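Local coordinates for protein phytoene synthase (Enterococcus hirae, PDB 5IYS) that probably condenses two farnesyl diphosphate molecules into dehydrosqualene in a magnesium-dependent, all-helical prenyl-transferring active site, at residues D189-V195 with Q208-L212; Q36-K41 with T235-R239; A55-D60 with Q113-A117; E251-I255 with K269-R274. All coordinates share one frame; numbering follows the deposited sequence.

Contact 1. Residues D189-V195 with Q208-L212; sequences DMTRFGV and QLVAL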
# COMPACT_ATOMS: atom_id res chain seq x y z
N ASP A 189 -21.20 8.20 -3.73
CA ASP A 189 -20.62 9.47 -3.30
C ASP A 189 -20.79 10.59 -4.33
O ASP A 189 -21.15 11.70 -3.96
CB ASP A 189 -19.15 9.28 -2.92
CG ASP A 189 -19.00 8.67 -1.53
OD1 ASP A 189 -19.75 9.12 -0.64
OD2 ASP A 189 -18.13 7.79 -1.33
N MET A 190 -20.51 10.29 -5.59
CA MET A 190 -20.69 11.28 -6.65
C MET A 190 -22.11 11.83 -6.68
O MET A 190 -22.30 13.05 -6.78
CB MET A 190 -20.39 10.63 -8.00
CG MET A 190 -19.17 9.75 -7.97
SD MET A 190 -18.05 10.29 -9.26
CE MET A 190 -17.47 11.77 -8.45
N THR A 191 -23.09 10.95 -6.49
CA THR A 191 -24.49 11.35 -6.36
C THR A 191 -24.78 12.15 -5.08
O THR A 191 -25.38 13.22 -5.14
CB THR A 191 -25.42 10.13 -6.49
OG1 THR A 191 -25.21 9.50 -7.76
CG2 THR A 191 -26.87 10.53 -6.35
N ARG A 192 -24.27 11.68 -3.93
CA ARG A 192 -24.53 12.32 -2.64
C ARG A 192 -24.02 13.76 -2.62
O ARG A 192 -24.70 14.67 -2.11
CB ARG A 192 -23.93 11.47 -1.49
CG ARG A 192 -23.61 12.22 -0.20
CD ARG A 192 -23.04 11.30 0.88
NE ARG A 192 -22.74 12.00 2.13
CZ ARG A 192 -21.91 11.55 3.06
NH1 ARG A 192 -21.29 10.39 2.91
NH2 ARG A 192 -21.67 12.29 4.14
N PHE A 193 -22.86 14.00 -3.24
CA PHE A 193 -22.21 15.30 -3.16
C PHE A 193 -22.45 16.14 -4.42
O PHE A 193 -21.97 17.26 -4.51
CB PHE A 193 -20.71 15.16 -2.86
CG PHE A 193 -20.41 14.65 -1.48
CD1 PHE A 193 -20.49 15.49 -0.38
CD2 PHE A 193 -20.17 13.29 -1.27
CE1 PHE A 193 -20.27 15.01 0.92
CE2 PHE A 193 -19.97 12.80 0.01
CZ PHE A 193 -19.98 13.65 1.10
N GLY A 194 -23.17 15.58 -5.38
CA GLY A 194 -23.45 16.28 -6.64
C GLY A 194 -22.21 16.56 -7.47
O GLY A 194 -22.02 17.68 -7.95
N VAL A 195 -21.35 15.56 -7.61
CA VAL A 195 -20.19 15.64 -8.49
C VAL A 195 -20.52 15.04 -9.84
O VAL A 195 -21.03 13.93 -9.93
CB VAL A 195 -18.97 14.88 -7.91
CG1 VAL A 195 -17.79 14.97 -8.88
CG2 VAL A 195 -18.60 15.48 -6.56
N GLN A 208 -18.35 21.01 -4.93
CA GLN A 208 -18.96 19.72 -4.71
C GLN A 208 -17.90 18.62 -4.56
O GLN A 208 -18.06 17.74 -3.71
CB GLN A 208 -19.92 19.34 -5.85
CG GLN A 208 -21.18 20.21 -5.94
CD GLN A 208 -20.90 21.57 -6.53
OE1 GLN A 208 -19.86 21.80 -7.16
NE2 GLN A 208 -21.81 22.51 -6.30
N LEU A 209 -16.88 18.64 -5.42
CA LEU A 209 -15.82 17.62 -5.36
C LEU A 209 -14.93 17.78 -4.12
O LEU A 209 -14.40 16.79 -3.59
CB LEU A 209 -15.01 17.59 -6.66
CG LEU A 209 -13.88 16.56 -6.80
CD1 LEU A 209 -14.38 15.10 -6.74
CD2 LEU A 209 -13.14 16.81 -8.11
N VAL A 210 -14.81 19.00 -3.61
CA VAL A 210 -14.08 19.20 -2.37
C VAL A 210 -14.81 18.55 -1.21
O VAL A 210 -14.22 17.83 -0.40
CB VAL A 210 -13.77 20.69 -2.09
CG1 VAL A 210 -13.12 20.84 -0.71
CG2 VAL A 210 -12.82 21.24 -3.17
N ALA A 211 -16.14 18.69 -1.20
CA ALA A 211 -16.98 18.05 -0.20
C ALA A 211 -16.75 16.54 -0.18
O ALA A 211 -16.56 15.96 0.89
CB ALA A 211 -18.44 18.36 -0.49
N LEU A 212 -16.84 15.92 -1.36
CA LEU A 212 -16.66 14.49 -1.51
C LEU A 212 -15.25 14.06 -1.10
O LEU A 212 -15.11 13.17 -0.26
CB LEU A 212 -16.92 14.08 -2.96
CG LEU A 212 -16.93 12.59 -3.31
CD1 LEU A 212 -17.52 12.36 -4.72
CD2 LEU A 212 -15.54 11.97 -3.20
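Gln208 opens the contact by laying its aliphatic stem on the end of helix 187-193: CB lies 3.2 Å from Phe193 O and CG 3.3 Å from Gly194 O. These are CH contacts to carbonyl oxygens, and the chain then bends at chi2, carrying the amide away from the interface. Leu209 follows with a lighter touch, its CD1 4.0 Å from Val195 CG1, while Val195 CG2 settles over the Leu209 backbone. Farther round the same turn, Ala211 presses its CB on Phe193 CD1 at 3.5 Å. Leu212 completes the walk and has the most surface buried by the other segment. Its CA stands over one face of the Phe193 ring, 3.8 Å from the centroid and 16° off the normal, a CH-pi contact. Arg192 CG lies over the opposite face, and Asp189 OD1 is in plane at the edge. With CG anti to the backbone N (chi1 -174°), Leu212 sends CD1 against the Asp189-Met190 backbone, with Met190 CE and Val195 CG2 beside it, the latter at 3.8 Å. Asp189 meets Leu212 CD1 with its methylene and backbone carbon, while its carboxylate pairs with Arg125. The short helical segments approach to 9.3 Å at 124°, an oblique crossing nearer antiparallel than parallel. Gly194, with positive phi, and Val195, whose N reaches back to Met190 O at 2.8 Å, finish the first helix. The whole is a Schellman C-cap followed by an apolar residue, Val195, that packs with Phe193 against the beginning of helix 207-227.

Contact 2. Residues Q36-K41 with T235-R239; sequences QLPKRK and TEDCR
In the all-alpha isoprenoid synthase fold, away from the annotated sites, two helix beginnings meet through a small apolar seam flanked by water bridges, with Leu37 and Pro38 on the lead into helix 39-60 facing Asp237 and Cys238 at the start of helix 236-258. Leu37 CD2 supplies the apolar core, lying 3.7 Å from Cys238 SG and equally near the CA of that cysteine; the leucine also rests on Ala241 farther along the same helix. Pro38, the N-cap residue, crosses Asp237 at about a right angle and puts its ring CG 3.5 Å from Asp237 OD2. The aspartate can meet it because its CG lies between the backbone N and the carbonyl carbon (chi1 70°). Lys41, in the first turn of the helix and extended beyond CG, runs its CD and CE past the sulfur until NZ stands 3.6 Å from Cys238 SG. The ammonium faces Asp237 OD1 at 3.9 Å, a long salt bridge, and water 3 closes the gap by accepting from NZ and donating to Asp237 OD2. On another side of Asp237, its carbonyl O receives waters 1 and 2, both of which also donate to Gln36 O; water 2 lies 3.0 Å from Gln36 O and 2.9 Å from Asp237 O, while water 1 binds Gln36 O weakly. The polar coupling of these helix ends is therefore mostly relayed by solvent, and the positive end of Lys41 would be expected to polarise the nearby sulfur.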
# COMPACT_ATOMS: atom_id res chain seq x y z
N GLN A 36 14.18 1.62 8.49
CA GLN A 36 14.40 1.75 9.93
C GLN A 36 14.26 0.43 10.70
O GLN A 36 14.55 0.40 11.89
CB GLN A 36 13.43 2.77 10.52
CG GLN A 36 13.70 4.17 9.97
CD GLN A 36 12.63 5.16 10.39
OE1 GLN A 36 12.82 5.99 11.29
NE2 GLN A 36 11.45 4.99 9.83
N LEU A 37 13.75 -0.60 10.04
CA LEU A 37 13.72 -1.95 10.61
C LEU A 37 15.12 -2.50 10.73
O LEU A 37 16.01 -2.15 9.95
CB LEU A 37 12.92 -2.87 9.68
CG LEU A 37 11.44 -2.59 9.57
CD1 LEU A 37 10.79 -3.49 8.47
CD2 LEU A 37 10.86 -2.85 10.97
N PRO A 38 15.30 -3.44 11.67
CA PRO A 38 16.54 -4.22 11.62
C PRO A 38 16.69 -4.83 10.23
O PRO A 38 15.68 -5.18 9.61
CB PRO A 38 16.27 -5.34 12.62
CG PRO A 38 15.18 -4.82 13.54
CD PRO A 38 14.32 -3.98 12.63
N LYS A 39 17.93 -5.08 9.83
CA LYS A 39 18.29 -5.33 8.44
C LYS A 39 17.50 -6.49 7.84
O LYS A 39 16.97 -6.36 6.76
CB LYS A 39 19.80 -5.62 8.32
CG LYS A 39 20.28 -5.79 6.88
CD LYS A 39 21.81 -5.73 6.73
CE LYS A 39 22.24 -5.96 5.27
NZ LYS A 39 23.64 -6.49 5.04
N ARG A 40 17.47 -7.65 8.51
CA ARG A 40 16.82 -8.82 7.94
C ARG A 40 15.31 -8.69 7.78
O ARG A 40 14.74 -9.18 6.79
CB ARG A 40 17.20 -10.11 8.67
CG ARG A 40 18.68 -10.41 8.51
CD ARG A 40 19.24 -11.42 9.51
NE ARG A 40 20.68 -11.42 9.33
CZ ARG A 40 21.41 -12.46 8.94
NH1 ARG A 40 20.91 -13.70 8.90
NH2 ARG A 40 22.67 -12.25 8.59
N LYS A 41 14.68 -7.99 8.72
CA LYS A 41 13.26 -7.66 8.57
C LYS A 41 13.05 -6.66 7.46
O LYS A 41 12.15 -6.81 6.63
CB LYS A 41 12.67 -7.17 9.90
CG LYS A 41 12.36 -8.34 10.84
CD LYS A 41 11.79 -7.85 12.17
CE LYS A 41 11.11 -9.00 12.93
NZ LYS A 41 10.73 -8.48 14.29
N THR A 235 6.02 -5.52 17.48
CA THR A 235 7.36 -5.66 18.08
C THR A 235 8.08 -4.31 18.21
O THR A 235 7.99 -3.46 17.33
CB THR A 235 8.21 -6.64 17.27
OG1 THR A 235 7.52 -7.88 17.18
CG2 THR A 235 9.55 -6.89 17.97
N GLU A 236 8.66 -4.05 19.37
CA GLU A 236 9.16 -2.71 19.69
C GLU A 236 10.08 -2.15 18.60
O GLU A 236 9.84 -1.06 18.06
CB GLU A 236 9.90 -2.69 21.02
CG GLU A 236 10.45 -1.30 21.32
CD GLU A 236 11.19 -1.25 22.64
OE1 GLU A 236 10.80 -2.03 23.54
OE2 GLU A 236 12.20 -0.52 22.75
N ASP A 237 11.05 -2.96 18.19
CA ASP A 237 11.98 -2.55 17.11
C ASP A 237 11.39 -2.37 15.70
O ASP A 237 12.08 -1.90 14.78
CB ASP A 237 13.23 -3.45 17.07
CG ASP A 237 12.96 -4.88 16.60
OD1 ASP A 237 11.90 -5.24 16.04
OD2 ASP A 237 13.92 -5.68 16.70
N CYS A 238 10.09 -2.66 15.56
CA CYS A 238 9.37 -2.47 14.29
C CYS A 238 8.44 -1.26 14.30
O CYS A 238 7.85 -0.91 13.29
CB CYS A 238 8.56 -3.71 13.91
SG CYS A 238 9.60 -5.17 13.61
N ARG A 239 8.21 -0.67 15.48
CA ARG A 239 7.25 0.41 15.56
C ARG A 239 7.61 1.68 14.81
O ARG A 239 6.74 2.32 14.23
CB ARG A 239 7.02 0.76 17.03
CG ARG A 239 6.29 -0.36 17.74
CD ARG A 239 6.00 0.08 19.20
NE ARG A 239 5.64 -1.11 19.95
CZ ARG A 239 5.80 -1.25 21.26
NH1 ARG A 239 6.35 -0.28 21.97
NH2 ARG A 239 5.35 -2.36 21.84
O HOH W 1 11.53 0.17 13.44
O HOH W 2 14.83 -0.88 14.59
O HOH W 3 13.23 -8.05 16.30

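Contact 3. Residues A55-D60 with Q113-A117; sequences ADDLID and QRKDA. With MG (magnesium ion), chain E; MG (magnesium ion), chain F; FPS (S-[(2E,6E)-3,7,11-trimethyldodeca-2,6,10-trienyl] trihydrogen thiodiphosphate), chain H; SO4 (sulfate ion), chain B.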
# COMPACT_ATOMS: atom_id res chain seq x y z
N ALA A 55 3.32 -7.48 -9.56
CA ALA A 55 1.94 -7.81 -9.88
C ALA A 55 1.21 -6.56 -10.38
O ALA A 55 0.37 -6.63 -11.29
CB ALA A 55 1.21 -8.37 -8.67
N ASP A 56 1.49 -5.43 -9.76
CA ASP A 56 0.77 -4.20 -10.07
C ASP A 56 1.20 -3.55 -11.39
O ASP A 56 0.40 -2.90 -12.09
CB ASP A 56 0.94 -3.20 -8.94
CG ASP A 56 0.22 -1.88 -9.22
OD1 ASP A 56 -0.99 -1.76 -8.91
OD2 ASP A 56 0.90 -0.97 -9.72
N ASP A 57 2.49 -3.63 -11.68
CA ASP A 57 3.02 -3.01 -12.89
C ASP A 57 2.53 -3.81 -14.09
O ASP A 57 2.09 -3.23 -15.09
CB ASP A 57 4.54 -3.04 -12.86
CG ASP A 57 5.11 -1.88 -12.08
OD1 ASP A 57 4.31 -1.01 -11.67
OD2 ASP A 57 6.34 -1.86 -11.87
N LEU A 58 2.52 -5.13 -13.94
CA LEU A 58 1.92 -6.01 -14.95
C LEU A 58 0.57 -5.52 -15.46
O LEU A 58 0.31 -5.51 -16.68
CB LEU A 58 1.78 -7.42 -14.38
CG LEU A 58 3.06 -8.25 -14.43
CD1 LEU A 58 2.82 -9.63 -13.81
CD2 LEU A 58 3.56 -8.42 -15.86
N ILE A 59 -0.30 -5.09 -14.56
CA ILE A 59 -1.65 -4.69 -14.94
C ILE A 59 -1.73 -3.20 -15.28
O ILE A 59 -2.06 -2.85 -16.41
CB ILE A 59 -2.69 -5.11 -13.89
CG1 ILE A 59 -2.68 -6.63 -13.78
CG2 ILE A 59 -4.09 -4.62 -14.27
CD1 ILE A 59 -2.68 -7.35 -15.13
N ASP A 60 -1.29 -2.34 -14.36
CA ASP A 60 -1.46 -0.90 -14.52
C ASP A 60 -0.57 -0.27 -15.60
O ASP A 60 -0.98 0.68 -16.28
CB ASP A 60 -1.24 -0.16 -13.19
CG ASP A 60 -2.31 -0.46 -12.15
OD1 ASP A 60 -3.24 -1.24 -12.43
OD2 ASP A 60 -2.16 0.04 -11.01
N GLN A 113 -5.55 -7.33 -8.36
CA GLN A 113 -4.95 -6.82 -9.59
C GLN A 113 -5.74 -7.24 -10.82
O GLN A 113 -5.83 -6.48 -11.79
CB GLN A 113 -3.50 -7.26 -9.74
CG GLN A 113 -2.58 -6.69 -8.69
CD GLN A 113 -2.49 -5.18 -8.79
OE1 GLN A 113 -2.58 -4.62 -9.87
NE2 GLN A 113 -2.47 -4.51 -7.65
N ARG A 114 -6.16 -8.50 -10.86
CA ARG A 114 -6.87 -9.06 -12.01
C ARG A 114 -8.20 -8.31 -12.23
O ARG A 114 -8.58 -7.97 -13.36
CB ARG A 114 -7.12 -10.56 -11.78
CG ARG A 114 -7.70 -11.34 -12.97
CD ARG A 114 -7.69 -12.86 -12.69
NE ARG A 114 -8.60 -13.61 -13.56
CZ ARG A 114 -8.71 -14.93 -13.56
NH1 ARG A 114 -7.93 -15.66 -12.76
NH2 ARG A 114 -9.61 -15.53 -14.32
N LYS A 115 -8.84 -7.92 -11.14
CA LYS A 115 -10.03 -7.08 -11.23
C LYS A 115 -9.79 -5.69 -11.81
O LYS A 115 -10.62 -5.16 -12.57
CB LYS A 115 -10.72 -6.96 -9.87
CG LYS A 115 -12.20 -6.69 -10.02
CD LYS A 115 -12.66 -5.53 -9.17
CE LYS A 115 -14.18 -5.43 -9.24
NZ LYS A 115 -14.68 -5.09 -10.60
N ASP A 116 -8.67 -5.07 -11.45
CA ASP A 116 -8.27 -3.82 -12.09
C ASP A 116 -8.05 -3.95 -13.58
O ASP A 116 -8.20 -2.97 -14.30
CB ASP A 116 -7.01 -3.27 -11.45
CG ASP A 116 -7.30 -2.46 -10.23
OD1 ASP A 116 -8.36 -1.80 -10.19
OD2 ASP A 116 -6.42 -2.43 -9.34
N ALA A 117 -7.67 -5.14 -14.03
CA ALA A 117 -7.44 -5.37 -15.45
C ALA A 117 -8.71 -5.19 -16.29
O ALA A 117 -8.63 -5.04 -17.50
CB ALA A 117 -6.86 -6.74 -15.66
MG MG E . -2.71 -0.60 -9.18
MG MG F . -0.05 0.99 -10.20
C1 FPS H . -0.11 1.22 -5.47
S1 FPS H . -1.75 1.86 -5.64
C2 FPS H . -0.13 -0.27 -5.72
C3 FPS H . -0.68 -1.18 -4.90
C4 FPS H . -1.44 -0.82 -3.65
C5 FPS H . -0.56 -2.64 -5.28
C6 FPS H . 0.86 -3.17 -5.05
C7 FPS H . 1.37 -2.77 -3.68
C8 FPS H . 2.59 -2.25 -3.51
C10 FPS H . 2.97 -1.83 -2.11
C9 FPS H . 3.50 -2.00 -4.68
C11 FPS H . 3.68 -2.92 -1.34
C12 FPS H . 4.32 -2.16 -0.18
C13 FPS H . 5.03 -2.74 0.80
C14 FPS H . 5.28 -4.22 0.89
C15 FPS H . 5.58 -1.86 1.88
PA FPS H . -1.68 2.41 -7.61
O1A FPS H . -1.43 1.21 -8.44
O2A FPS H . -3.11 3.05 -8.01
O3A FPS H . -0.66 3.66 -7.72
PB FPS H . 0.78 3.71 -8.40
O1B FPS H . 0.63 4.68 -9.54
O2B FPS H . 1.24 2.38 -8.94
O3B FPS H . 1.74 4.19 -7.34
S SO4 B . -11.82 -12.45 -15.11
O1 SO4 B . -12.97 -12.82 -14.29
O2 SO4 B . -12.19 -11.36 -16.01
O3 SO4 B . -11.38 -13.60 -15.90
O4 SO4 B . -10.74 -12.01 -14.22
O HOH W 4 1.38 0.62 -11.65
O HOH W 5 -3.72 -2.33 -10.03
O HOH W 6 -4.42 0.93 -9.68
O HOH W 7 -3.39 -1.04 -7.00
O HOH W 8 -0.60 2.97 -11.27
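Asp56 OD1 is gripped from two quarters: the magnesium ion of chain E binds it at 2.1 Å, and Gln113 NE2 donates to it across the contact at 3.4 Å, a weak bond bent to 129°. Both oxygens of this aspartate work as metal ligands, OD2 binding the second magnesium ion, chain F. Asp60 OD2 bridges the two metals, 2.0 Å from the first and 2.5 Å from the second, and the substrate analogue repeats the pattern with its O1A. Water molecules complete six ligands round each ion. Gln113 enters as a knob into a hole formed by Ala55, Asp56, Ile59 and Asp60. Its chain turns sharply at chi2 (-64°), bringing the amide over the Asp56 CA, with NE2 3.6 Å from C5 of the farnesyl chain and OE1 turned to water 5. That metal-bound water lies 2.6 Å from Gln113 OE1 and 2.7 Å from Asp60 OD1. Alongside the Gln113 chain, Ile59 runs in the opposite direction and places CG2 3.8 Å from Ala117 CB. Outside the segments, Arg182 pairs with Asp60 OD1 and Tyr131 holds Asp116 OD2. Asp56 and Asp60 are the outer aspartates of a DDxxD sequence, consistent with the aspartate-rich motif of prenyl synthases. Two metals shared between carboxylates and diphosphate would offset the negative charge and ease departure of the diphosphate, while Gln113 links the hydration shell to the neighbouring helix.

Contact 4. Residues E251-I255 with K269-R274; sequences EQLNI and KVSHYR. With SO4 (sulfate ion), chain C.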
# COMPACT_ATOMS: atom_id res chain seq x y z
N GLU A 251 0.43 12.06 5.22
CA GLU A 251 0.82 13.44 4.89
C GLU A 251 0.43 13.89 3.49
O GLU A 251 0.14 15.07 3.27
CB GLU A 251 2.34 13.60 5.11
CG GLU A 251 2.86 14.99 4.71
CD GLU A 251 2.50 16.08 5.71
OE1 GLU A 251 1.96 15.77 6.80
OE2 GLU A 251 2.71 17.27 5.38
N GLN A 252 0.31 12.95 2.55
CA GLN A 252 -0.14 13.34 1.22
C GLN A 252 -1.54 13.94 1.15
O GLN A 252 -1.84 14.68 0.21
CB GLN A 252 -0.02 12.19 0.22
CG GLN A 252 1.40 11.61 0.22
CD GLN A 252 1.49 10.37 -0.63
OE1 GLN A 252 1.94 10.43 -1.77
NE2 GLN A 252 0.91 9.29 -0.14
N LEU A 253 -2.39 13.60 2.12
CA LEU A 253 -3.68 14.28 2.20
C LEU A 253 -3.49 15.78 2.42
O LEU A 253 -4.19 16.60 1.81
CB LEU A 253 -4.56 13.69 3.32
CG LEU A 253 -4.91 12.19 3.16
CD1 LEU A 253 -5.62 11.75 4.43
CD2 LEU A 253 -5.81 11.95 1.96
N ASN A 254 -2.61 16.16 3.34
CA ASN A 254 -2.37 17.58 3.61
C ASN A 254 -1.75 18.34 2.46
O ASN A 254 -2.07 19.51 2.24
CB ASN A 254 -1.54 17.76 4.88
CG ASN A 254 -2.38 17.67 6.12
OD1 ASN A 254 -3.61 17.72 6.07
ND2 ASN A 254 -1.74 17.46 7.26
N ILE A 255 -0.95 17.65 1.66
CA ILE A 255 -0.37 18.20 0.45
C ILE A 255 -1.48 18.64 -0.51
O ILE A 255 -1.41 19.73 -1.08
CB ILE A 255 0.51 17.14 -0.25
CG1 ILE A 255 1.93 17.14 0.33
CG2 ILE A 255 0.58 17.36 -1.76
CD1 ILE A 255 2.02 17.76 1.71
N LYS A 269 5.39 14.91 -3.68
CA LYS A 269 5.30 16.29 -3.18
C LYS A 269 5.67 16.43 -1.71
O LYS A 269 5.78 17.54 -1.20
CB LYS A 269 3.93 16.91 -3.44
CG LYS A 269 3.66 17.26 -4.88
CD LYS A 269 4.62 18.36 -5.34
CE LYS A 269 4.35 18.76 -6.79
NZ LYS A 269 3.30 19.81 -6.87
N VAL A 270 5.82 15.29 -1.02
CA VAL A 270 6.36 15.30 0.33
C VAL A 270 7.89 15.37 0.33
O VAL A 270 8.58 14.43 -0.07
CB VAL A 270 5.87 14.08 1.13
CG1 VAL A 270 6.38 14.13 2.58
CG2 VAL A 270 4.33 14.05 1.10
N SER A 271 8.43 16.48 0.80
CA SER A 271 9.87 16.68 0.69
C SER A 271 10.62 15.75 1.63
O SER A 271 10.08 15.23 2.64
CB SER A 271 10.25 18.15 0.90
OG SER A 271 10.03 18.49 2.26
N HIS A 272 11.89 15.52 1.30
CA HIS A 272 12.79 14.84 2.21
C HIS A 272 12.78 15.56 3.56
O HIS A 272 12.80 14.92 4.61
CB HIS A 272 14.21 14.84 1.65
CG HIS A 272 15.22 14.28 2.60
ND1 HIS A 272 16.00 15.09 3.41
CD2 HIS A 272 15.52 13.01 2.94
CE1 HIS A 272 16.78 14.33 4.15
NE2 HIS A 272 16.53 13.06 3.87
N TYR A 273 12.83 16.89 3.52
CA TYR A 273 12.79 17.66 4.76
C TYR A 273 11.55 17.28 5.59
O TYR A 273 11.62 17.10 6.79
CB TYR A 273 12.77 19.16 4.42
CG TYR A 273 12.68 20.09 5.61
CD1 TYR A 273 13.83 20.47 6.30
CD2 TYR A 273 11.47 20.66 5.98
CE1 TYR A 273 13.77 21.42 7.32
CE2 TYR A 273 11.39 21.57 7.04
CZ TYR A 273 12.56 21.96 7.69
OH TYR A 273 12.49 22.90 8.70
N ARG A 274 10.37 17.30 4.98
CA ARG A 274 9.13 16.96 5.66
C ARG A 274 9.06 15.50 6.16
O ARG A 274 8.63 15.23 7.29
CB ARG A 274 7.97 17.27 4.71
CG ARG A 274 6.60 17.13 5.32
CD ARG A 274 6.43 18.03 6.54
NE ARG A 274 5.12 17.74 7.12
CZ ARG A 274 4.87 17.67 8.41
NH1 ARG A 274 5.82 18.00 9.27
NH2 ARG A 274 3.66 17.32 8.83
S SO4 C . 8.49 21.45 2.77
O1 SO4 C . 8.24 22.88 2.55
O2 SO4 C . 8.00 20.68 1.64
O3 SO4 C . 7.85 21.01 4.01
O4 SO4 C . 9.93 21.23 2.85
O HOH W 9 3.09 13.56 -2.67
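The backbones of Gln252 and Val270 come within 6.8 Å (CA to CA) and those of Ile255 and Lys269 within 7.0 Å, where helix 236-258 of the all-alpha isoprenoid synthase fold is met by the chain entering helix 272-287 at its N-cap, Ser271. Val270 is the apolar centre. Its CG2, anti to the carbonyl carbon, reaches between three side chains of the first helix: Gln252 CG at 3.9 Å, Ile255 CG1 at 4.0 Å and Glu251 CG, with Gln252 and Ile255 each crossing the valine at about a right angle. Beside them Ile255 CG2 touches Lys269 CB, whose chain then bends away to Asp265 and Gln259. Water 9 accepts from Lys269 N but only weakly donates to Gln252 OE1, whose stronger partner is Arg172; the Gln252 side chain lies about 5 Å from a bound farnesyl thiodiphosphate. Ser271 OG caps its helix by accepting from Arg274 N at 3.0 Å, and donates to a sulfate, probably from the crystallisation liquor. The same turn points Arg274 at Glu251, while Arg274 NH1 is paired with Glu281. The guanidinium engages the carboxylate side-on with two nitrogens, the two planes 70° apart. NE meets Glu251 OE2 almost straight, at 3.0 Å and 174°, from above the carboxylate plane; NH2 reaches Glu251 OE1 at 3.1 Å.

From the N terminus, 36-41 comes first and waits longest for its partner. Helix 39-60 continues to 55-60, and contact 3 closes a loop at 113-117, joining it to helix 104-116. Later, contact 1 closes the loop between helices 187-193 and 207-227. Contact 2 then shuts at 235-239, so its long loop encloses contacts 3 and 1, which follow each other in series. Contact 4 comes after it, tying the far part of helix 236-258 to helix 272-287; none of the loops cross. Contacts 2 and 3 share helix 39-60, with centres about 30 Å apart on opposite sides of the chain's centre, and contacts 2 and 4 likewise share helix 236-258.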